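Local coordinates for monopolin complex subunit CSM1 (Candida glabrata, PDB 6MJC), which probably serves as the kinetochore-binding subunit of the monopolin complex, its globular domain docking a peptide of the kinetochore protein Dsn1, at residues K85-D88 and Y89-E92. Sequence-based numbering, arbitrary orientation.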
loop_
_atom_site.group_PDB
_atom_site.type_symbol
_atom_site.label_atom_id
_atom_site.label_comp_id
_atom_site.label_asym_id
_atom_site.label_seq_id
_atom_site.Cartn_x
_atom_site.Cartn_y
_atom_site.Cartn_z
ATOM N N LYS A 85 -10.348 -7.690 12.254
ATOM C CA LYS A 85 -10.170 -6.286 12.596
ATOM C C LYS A 85 -10.309 -5.403 11.374
ATOM O O LYS A 85 -10.821 -4.283 11.478
ATOM C CB LYS A 85 -8.791 -6.046 13.237
ATOM C CG LYS A 85 -8.602 -6.735 14.584
ATOM C CD LYS A 85 -7.525 -6.081 15.461
ATOM C CE LYS A 85 -6.134 -6.602 15.172
ATOM N NZ LYS A 85 -5.135 -6.070 16.143
ATOM N N LEU A 86 -9.838 -5.909 10.167
ATOM C CA LEU A 86 -9.840 -5.005 9.037
ATOM C C LEU A 86 -11.008 -5.284 8.093
ATOM O O LEU A 86 -11.487 -6.418 7.991
ATOM C CB LEU A 86 -8.548 -5.113 8.219
ATOM C CG LEU A 86 -7.198 -5.194 8.932
ATOM C CD1 LEU A 86 -6.106 -5.008 7.835
ATOM C CD2 LEU A 86 -6.931 -4.339 10.060
ATOM N N PRO A 87 -11.404 -4.273 7.321
ATOM C CA PRO A 87 -12.463 -4.475 6.338
ATOM C C PRO A 87 -12.010 -5.390 5.205
ATOM O O PRO A 87 -10.825 -5.501 4.892
ATOM C CB PRO A 87 -12.785 -3.058 5.840
ATOM C CG PRO A 87 -11.635 -2.200 6.277
ATOM C CD PRO A 87 -11.008 -2.856 7.458
ATOM N N ASP A 88 -12.984 -6.093 4.622
ATOM C CA ASP A 88 -12.678 -7.063 3.552
ATOM C C ASP A 88 -11.811 -6.461 2.449
ATOM O O ASP A 88 -10.956 -7.144 1.853
ATOM C CB ASP A 88 -13.971 -7.577 2.896
ATOM C CG ASP A 88 -14.792 -8.484 3.793
ATOM O OD1 ASP A 88 -14.300 -8.837 4.880
ATOM O OD2 ASP A 88 -15.931 -8.849 3.402
ATOM N N TYR A 89 -12.033 -5.188 2.121
ATOM C CA TYR A 89 -11.308 -4.649 0.968
ATOM C C TYR A 89 -9.821 -4.503 1.200
ATOM O O TYR A 89 -9.057 -4.416 0.216
ATOM C CB TYR A 89 -11.909 -3.326 0.540
ATOM C CG TYR A 89 -12.014 -2.275 1.594
ATOM C CD1 TYR A 89 -10.904 -1.578 2.029
ATOM C CD2 TYR A 89 -13.244 -1.949 2.134
ATOM C CE1 TYR A 89 -11.013 -0.587 3.016
ATOM C CE2 TYR A 89 -13.365 -0.929 3.092
ATOM C CZ TYR A 89 -12.255 -0.275 3.532
ATOM O OH TYR A 89 -12.408 0.686 4.499
ATOM N N LEU A 90 -9.382 -4.512 2.454
ATOM C CA LEU A 90 -7.955 -4.439 2.692
ATOM C C LEU A 90 -7.245 -5.782 2.517
ATOM O O LEU A 90 -6.040 -5.852 2.754
ATOM C CB LEU A 90 -7.677 -3.874 4.084
ATOM C CG LEU A 90 -8.020 -2.398 4.310
ATOM C CD1 LEU A 90 -7.646 -1.974 5.701
ATOM C CD2 LEU A 90 -7.289 -1.549 3.255
ATOM N N PHE A 91 -7.939 -6.825 2.109
ATOM C CA PHE A 91 -7.343 -8.105 1.729
ATOM C C PHE A 91 -7.391 -8.288 0.207
ATOM O O PHE A 91 -7.198 -9.402 -0.307
ATOM C CB PHE A 91 -8.055 -9.230 2.509
ATOM C CG PHE A 91 -7.883 -9.070 4.002
ATOM C CD1 PHE A 91 -6.690 -9.440 4.627
ATOM C CD2 PHE A 91 -8.864 -8.422 4.775
ATOM C CE1 PHE A 91 -6.485 -9.200 5.989
ATOM C CE2 PHE A 91 -8.683 -8.211 6.110
ATOM C CZ PHE A 91 -7.489 -8.573 6.740
ATOM N N GLU A 92 -7.638 -7.214 -0.535
ATOM C CA GLU A 92 -7.498 -7.273 -1.983
ATOM C C GLU A 92 -6.659 -6.135 -2.534
ATOM O O GLU A 92 -6.424 -5.107 -1.879
ATOM C CB GLU A 92 -8.858 -7.232 -2.690
ATOM C CG GLU A 92 -9.837 -6.325 -2.067
ATOM C CD GLU A 92 -11.210 -6.494 -2.675
ATOM O OE1 GLU A 92 -11.286 -6.801 -3.886
ATOM O OE2 GLU A 92 -12.206 -6.331 -1.945
#
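P87 lies over one face of the Y89 ring. Its CB sits 3.8 Å from the centroid of that ring, 23° off the normal, which makes a CH-pi contact. P87 CG reaches the outer end of the same ring, 3.4 Å from Y89 CZ. The Y89 ring gets there because its CG stands between the backbone N and the carbonyl carbon (chi1 55°), which turns one ring face to the proline. On the buried side, L86 and L90 meet through their CD1 methyls at 4.0 Å, and P87 CD adds to the cluster at 3.9 Å from L90 CD1. L86 also crosses F91 at about a right angle, with CB 3.8 Å from F91 CE2. Helix 101-113 covers L86 through S111 and L112, while L79, L82 and Q83 of helix 76-85 pack on F91.

Two backbone bonds close the short 3-10 turn that leads from helix 76-85 to strand 94-96. L90 N donates to P87 O at 3.0 Å, and F91 N donates to D88 O at 3.0 Å.

The other side is looser. D88 is exposed, and its side chain starts out away from 89-92. E92 OE2 stays 4.1 Å from D88 O and instead forms a salt bridge with a basic side chain of the bound peptide. Y89 packs on a basic side chain of that peptide as well. The contact thus joins an apolar inner layer to an acidic and aromatic surface, consistent with a recognition site for a basic part of Dsn1.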